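Local coordinates for SAM-dependent O-methyltransferase (Thermotoga maritima, PDB 1O54), which probably methylates N1 of adenosine 58 in tRNA, using S-adenosyl-L-methionine as the methyl donor, at residues L28-K42 with L46-F59. Sequence-based numbering, arbitrary orientation.
Sequences LSFEDESEFLVDLEK and LHTHLGIIDLNEVF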
loop_
_atom_site.group_PDB
_atom_site.type_symbol
_atom_site.label_atom_id
_atom_site.label_comp_id
_atom_site.label_asym_id
_atom_site.label_seq_id
_atom_site.Cartn_x
_atom_site.Cartn_y
_atom_site.Cartn_z
ATOM N N LEU A 28 -5.589 23.638 21.615
ATOM C CA LEU A 28 -4.370 24.424 21.704
ATOM C C LEU A 28 -3.215 23.646 21.055
ATOM O O LEU A 28 -2.912 22.520 21.475
ATOM C CB LEU A 28 -4.041 24.742 23.161
ATOM C CG LEU A 28 -5.206 25.363 23.931
ATOM C CD1 LEU A 28 -4.864 25.588 25.393
ATOM C CD2 LEU A 28 -5.652 26.679 23.274
ATOM N N SER A 29 -2.575 24.243 20.053
ATOM C CA SER A 29 -1.609 23.525 19.224
ATOM C C SER A 29 -0.226 24.172 19.328
ATOM O O SER A 29 -0.086 25.364 19.092
ATOM C CB SER A 29 -2.109 23.527 17.786
ATOM O OG SER A 29 -1.234 22.808 16.945
ATOM N N PHE A 30 0.801 23.382 19.666
ATOM C CA PHE A 30 2.144 23.901 19.932
ATOM C C PHE A 30 3.203 23.519 18.878
ATOM O O PHE A 30 2.991 22.606 18.094
ATOM C CB PHE A 30 2.545 23.484 21.355
ATOM C CG PHE A 30 1.768 24.226 22.405
ATOM C CD1 PHE A 30 0.533 23.758 22.827
ATOM C CD2 PHE A 30 2.236 25.428 22.912
ATOM C CE1 PHE A 30 -0.217 24.477 23.745
ATOM C CE2 PHE A 30 1.489 26.147 23.818
ATOM C CZ PHE A 30 0.257 25.656 24.233
ATOM N N GLU A 31 4.335 24.238 18.885
ATOM C CA GLU A 31 5.431 24.043 17.906
ATOM C C GLU A 31 5.927 22.594 17.804
ATOM O O GLU A 31 6.234 22.124 16.700
ATOM C CB GLU A 31 6.630 24.960 18.210
ATOM C CG GLU A 31 6.377 26.467 18.079
ATOM C CD GLU A 31 7.586 27.319 18.473
ATOM O OE1 GLU A 31 8.363 26.907 19.378
ATOM O OE2 GLU A 31 7.767 28.418 17.893
ATOM N N ASP A 32 5.991 21.881 18.930
ATOM C CA ASP A 32 6.438 20.471 18.936
ATOM C C ASP A 32 5.304 19.512 18.569
ATOM O O ASP A 32 5.390 18.291 18.802
ATOM C CB ASP A 32 7.055 20.101 20.302
ATOM C CG ASP A 32 6.018 19.966 21.405
ATOM O OD1 ASP A 32 4.871 20.421 21.214
ATOM O OD2 ASP A 32 6.253 19.421 22.500
ATOM N N GLU A 33 4.227 20.079 18.023
ATOM C CA GLU A 33 3.085 19.330 17.545
ATOM C C GLU A 33 2.208 18.698 18.636
ATOM O O GLU A 33 1.260 17.999 18.315
ATOM C CB GLU A 33 3.521 18.283 16.510
ATOM C CG GLU A 33 4.471 18.808 15.433
ATOM C CD GLU A 33 3.774 19.161 14.134
ATOM O OE1 GLU A 33 2.819 19.998 14.149
ATOM O OE2 GLU A 33 4.189 18.596 13.085
ATOM N N SER A 34 2.459 18.970 19.918
ATOM C CA SER A 34 1.509 18.514 20.939
ATOM C C SER A 34 0.227 19.324 20.770
ATOM O O SER A 34 0.279 20.486 20.346
ATOM C CB SER A 34 2.084 18.664 22.341
ATOM O OG SER A 34 2.748 19.889 22.466
ATOM N N GLU A 35 -0.913 18.692 21.023
ATOM C CA GLU A 35 -2.195 19.376 20.954
ATOM C C GLU A 35 -3.047 19.028 22.177
ATOM O O GLU A 35 -3.038 17.887 22.648
ATOM C CB GLU A 35 -2.954 19.000 19.677
ATOM C CG GLU A 35 -2.098 18.628 18.468
ATOM C CD GLU A 35 -1.988 19.723 17.417
ATOM O OE1 GLU A 35 -0.864 20.211 17.180
ATOM O OE2 GLU A 35 -3.011 20.081 16.802
ATOM N N PHE A 36 -3.761 20.007 22.707
ATOM C CA PHE A 36 -4.559 19.799 23.908
ATOM C C PHE A 36 -5.974 20.229 23.637
ATOM O O PHE A 36 -6.188 21.398 23.308
ATOM C CB PHE A 36 -3.989 20.614 25.059
ATOM C CG PHE A 36 -2.548 20.363 25.305
ATOM C CD1 PHE A 36 -2.144 19.262 26.046
ATOM C CD2 PHE A 36 -1.596 21.224 24.822
ATOM C CE1 PHE A 36 -0.803 19.022 26.278
ATOM C CE2 PHE A 36 -0.259 20.992 25.034
ATOM C CZ PHE A 36 0.144 19.884 25.769
ATOM N N LEU A 37 -6.916 19.289 23.740
ATOM C CA LEU A 37 -8.329 19.560 23.557
ATOM C C LEU A 37 -8.920 19.748 24.934
ATOM O O LEU A 37 -8.870 18.825 25.769
ATOM C CB LEU A 37 -9.025 18.395 22.828
ATOM C CG LEU A 37 -9.862 18.757 21.601
ATOM C CD1 LEU A 37 -10.260 17.500 20.870
ATOM C CD2 LEU A 37 -11.099 19.539 21.967
ATOM N N VAL A 38 -9.462 20.936 25.187
ATOM C CA VAL A 38 -9.990 21.262 26.509
ATOM C C VAL A 38 -11.287 22.050 26.464
ATOM O O VAL A 38 -11.581 22.766 25.495
ATOM C CB VAL A 38 -8.964 22.056 27.320
ATOM C CG1 VAL A 38 -7.694 21.270 27.469
ATOM C CG2 VAL A 38 -8.663 23.388 26.664
ATOM N N ASP A 39 -12.051 21.908 27.540
ATOM C CA ASP A 39 -13.241 22.713 27.782
ATOM C C ASP A 39 -12.802 24.021 28.409
ATOM O O ASP A 39 -12.110 24.026 29.431
ATOM C CB ASP A 39 -14.188 22.009 28.752
ATOM C CG ASP A 39 -14.465 20.593 28.348
ATOM O OD1 ASP A 39 -14.938 20.393 27.210
ATOM O OD2 ASP A 39 -14.215 19.623 29.109
ATOM N N LEU A 40 -13.223 25.127 27.816
ATOM C CA LEU A 40 -12.900 26.436 28.347
ATOM C C LEU A 40 -13.754 26.735 29.565
ATOM O O LEU A 40 -14.970 26.712 29.505
ATOM C CB LEU A 40 -13.138 27.525 27.305
ATOM C CG LEU A 40 -12.071 27.697 26.237
ATOM C CD1 LEU A 40 -12.495 28.884 25.383
ATOM C CD2 LEU A 40 -10.688 27.953 26.874
ATOM N N GLU A 41 -13.103 27.016 30.670
ATOM C CA GLU A 41 -13.802 27.428 31.863
ATOM C C GLU A 41 -12.955 28.483 32.559
ATOM O O GLU A 41 -11.722 28.418 32.541
ATOM C CB GLU A 41 -14.086 26.219 32.763
ATOM C CG GLU A 41 -14.923 25.095 32.126
ATOM C CD GLU A 41 -16.377 25.473 31.776
ATOM O OE1 GLU A 41 -16.872 26.560 32.179
ATOM O OE2 GLU A 41 -17.044 24.659 31.081
ATOM N N LYS A 42 -13.629 29.470 33.137
ATOM C CA LYS A 42 -12.965 30.575 33.827
ATOM C C LYS A 42 -12.124 30.037 34.967
ATOM O O LYS A 42 -12.532 29.095 35.629
ATOM C CB LYS A 42 -14.004 31.602 34.314
ATOM C CG LYS A 42 -14.531 32.522 33.182
ATOM C CD LYS A 42 -16.049 32.790 33.230
ATOM C CE LYS A 42 -16.409 33.813 34.293
ATOM N NZ LYS A 42 -17.851 34.223 34.241
ATOM N N LEU A 46 -4.198 24.705 32.708
ATOM C CA LEU A 46 -3.661 23.458 32.190
ATOM C C LEU A 46 -2.193 23.381 32.501
ATOM O O LEU A 46 -1.445 24.306 32.183
ATOM C CB LEU A 46 -3.778 23.414 30.667
ATOM C CG LEU A 46 -5.113 23.131 30.033
ATOM C CD1 LEU A 46 -4.887 22.914 28.538
ATOM C CD2 LEU A 46 -5.746 21.903 30.682
ATOM N N HIS A 47 -1.781 22.267 33.099
ATOM C CA HIS A 47 -0.372 22.024 33.399
ATOM C C HIS A 47 0.152 21.035 32.369
ATOM O O HIS A 47 -0.352 19.918 32.281
ATOM C CB HIS A 47 -0.232 21.475 34.815
ATOM C CG HIS A 47 -0.777 22.399 35.853
ATOM N ND1 HIS A 47 0.025 23.229 36.603
ATOM C CD2 HIS A 47 -2.053 22.676 36.214
ATOM C CE1 HIS A 47 -0.731 23.957 37.407
ATOM N NE2 HIS A 47 -1.996 23.644 37.185
ATOM N N THR A 48 1.123 21.464 31.564
ATOM C CA THR A 48 1.670 20.633 30.495
ATOM C C THR A 48 3.186 20.608 30.539
ATOM O O THR A 48 3.811 21.417 31.216
ATOM C CB THR A 48 1.256 21.176 29.112
ATOM O OG1 THR A 48 2.015 22.353 28.803
ATOM C CG2 THR A 48 -0.197 21.631 29.101
ATOM N N HIS A 49 3.757 19.708 29.740
ATOM C CA HIS A 49 5.210 19.582 29.591
ATOM C C HIS A 49 5.850 20.834 28.971
ATOM O O HIS A 49 7.082 20.989 29.011
ATOM C CB HIS A 49 5.554 18.332 28.758
ATOM C CG HIS A 49 5.122 18.419 27.329
ATOM N ND1 HIS A 49 3.859 18.058 26.912
ATOM C CD2 HIS A 49 5.782 18.835 26.222
ATOM C CE1 HIS A 49 3.759 18.246 25.607
ATOM N NE2 HIS A 49 4.914 18.714 25.163
ATOM N N LEU A 50 5.014 21.715 28.404
ATOM C CA LEU A 50 5.460 23.001 27.873
ATOM C C LEU A 50 5.186 24.173 28.828
ATOM O O LEU A 50 5.541 25.323 28.543
ATOM C CB LEU A 50 4.785 23.270 26.516
ATOM C CG LEU A 50 5.079 22.250 25.418
ATOM C CD1 LEU A 50 4.415 22.655 24.090
ATOM C CD2 LEU A 50 6.579 22.073 25.230
ATOM N N GLY A 51 4.565 23.877 29.964
ATOM C CA GLY A 51 4.319 24.882 30.977
ATOM C C GLY A 51 2.841 25.015 31.243
ATOM O O GLY A 51 2.037 24.203 30.770
ATOM N N ILE A 52 2.490 26.053 31.994
ATOM C CA ILE A 52 1.122 26.286 32.404
ATOM C C ILE A 52 0.429 27.188 31.396
ATOM O O ILE A 52 0.979 28.212 30.998
ATOM C CB ILE A 52 1.082 26.967 33.799
ATOM C CG1 ILE A 52 1.741 26.051 34.834
ATOM C CG2 ILE A 52 -0.373 27.291 34.184
ATOM C CD1 ILE A 52 1.957 26.682 36.164
ATOM N N ILE A 53 -0.783 26.802 31.014
ATOM C CA ILE A 53 -1.629 27.626 30.150
ATOM C C ILE A 53 -2.784 28.159 31.004
ATOM O O ILE A 53 -3.543 27.402 31.583
ATOM C CB ILE A 53 -2.153 26.819 28.956
ATOM C CG1 ILE A 53 -0.988 26.159 28.211
ATOM C CG2 ILE A 53 -2.928 27.731 28.025
ATOM C CD1 ILE A 53 -1.371 24.952 27.398
ATOM N N ASP A 54 -2.885 29.478 31.077
ATOM C CA ASP A 54 -3.980 30.133 31.767
ATOM C C ASP A 54 -5.181 30.310 30.825
ATOM O O ASP A 54 -5.141 31.143 29.923
ATOM C CB ASP A 54 -3.482 31.496 32.258
ATOM C CG ASP A 54 -4.516 32.249 33.056
ATOM O OD1 ASP A 54 -5.632 31.720 33.250
ATOM O OD2 ASP A 54 -4.291 33.372 33.558
ATOM N N LEU A 55 -6.242 29.531 31.025
ATOM C CA LEU A 55 -7.381 29.567 30.091
ATOM C C LEU A 55 -8.139 30.896 30.113
ATOM O O LEU A 55 -8.752 31.263 29.119
ATOM C CB LEU A 55 -8.344 28.406 30.346
ATOM C CG LEU A 55 -7.747 27.004 30.167
ATOM C CD1 LEU A 55 -8.832 25.929 30.338
ATOM C CD2 LEU A 55 -7.084 26.840 28.824
ATOM N N ASN A 56 -8.080 31.632 31.218
ATOM C CA ASN A 56 -8.595 33.016 31.225
ATOM C C ASN A 56 -8.109 33.861 30.048
ATOM O O ASN A 56 -8.874 34.653 29.486
ATOM C CB ASN A 56 -8.252 33.727 32.540
ATOM C CG ASN A 56 -9.185 33.332 33.659
ATOM O OD1 ASN A 56 -10.279 32.830 33.410
ATOM N ND2 ASN A 56 -8.761 33.567 34.903
ATOM N N GLU A 57 -6.847 33.675 29.669
ATOM C CA GLU A 57 -6.262 34.373 28.516
ATOM C C GLU A 57 -6.965 34.049 27.223
ATOM O O GLU A 57 -7.072 34.895 26.346
ATOM C CB GLU A 57 -4.777 34.022 28.349
ATOM C CG GLU A 57 -3.889 34.402 29.523
ATOM C CD GLU A 57 -2.404 34.330 29.176
ATOM O OE1 GLU A 57 -2.018 34.836 28.098
ATOM O OE2 GLU A 57 -1.615 33.787 29.983
ATOM N N VAL A 58 -7.421 32.802 27.082
ATOM C CA VAL A 58 -8.080 32.382 25.879
ATOM C C VAL A 58 -9.347 33.188 25.615
ATOM O O VAL A 58 -9.637 33.497 24.463
ATOM C CB VAL A 58 -8.387 30.858 25.890
ATOM C CG1 VAL A 58 -9.123 30.471 24.653
ATOM C CG2 VAL A 58 -7.079 30.075 26.016
ATOM N N PHE A 59 -10.078 33.557 26.674
ATOM C CA PHE A 59 -11.295 34.361 26.491
ATOM C C PHE A 59 -11.003 35.759 25.910
ATOM O O PHE A 59 -11.912 36.414 25.384
ATOM C CB PHE A 59 -12.066 34.534 27.788
ATOM C CG PHE A 59 -12.546 33.250 28.389
ATOM C CD1 PHE A 59 -11.987 32.774 29.552
ATOM C CD2 PHE A 59 -13.547 32.516 27.786
ATOM C CE1 PHE A 59 -12.426 31.576 30.128
ATOM C CE2 PHE A 59 -13.984 31.298 28.356
ATOM C CZ PHE A 59 -13.422 30.850 29.541
#
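Thr48 lies over one face of the Phe36 ring, its CG2 4.0 Å from the ring centroid, a CH-pi contact offset toward the rim. A chi1 of 75° sets Thr48 OG1 between the backbone N and the carbonyl carbon, where it accepts from Leu50 N in an ST turn and donates to Gly51 O, while CG2 meets the ring. At the turn end, Asp32 and His49 approach from opposite directions. His49 NE2 donates to the syn lone pair of Asp32 OD2 at 3.1 Å, and the bond is fairly straight (159°). The oxygen lies in the imidazole plane, with the carboxylate tilted 38° from it. Asp32 OD1 is gripped twice by Ser34, through OG at its syn lone pair and through the backbone N of an Asx turn, two bonds that would limit rotation of the carboxylate and help hold OD2 toward the histidine. The two hairpins, 28-39 and 46-54, face each other as layers of an N-terminal beta domain set apart from the Rossmann-like methyltransferase domain; strand 74-78 continues the first layer beside strand 25-30. Between them, Leu50 CD1 slides past the root of Phe30, 3.4 Å from its CB, while Ile53 CD1 meets the far end of that ring, 3.6 Å from Phe30 CZ. Leu28 and Ile53 touch tip to tip, as do Val38 and Leu46; Val38 CG1 and Leu46 CD1 pack tightly, 3.4 Å apart. Beyond the strands, Leu40 crosses Val58 obliquely, with Leu40 CD2 3.7 Å from Val58 CG1, and Leu40 CB nears Phe59 CE2. The Phe59 ring turns its edge to the Glu41 carbonyl carbon, and Lys42 CG comes within 3.8 Å of Phe59 CE1. Asn56 OD1, near Lys42 CA, hydrogen-bonds to Asp43 N in the linker between the hairpins.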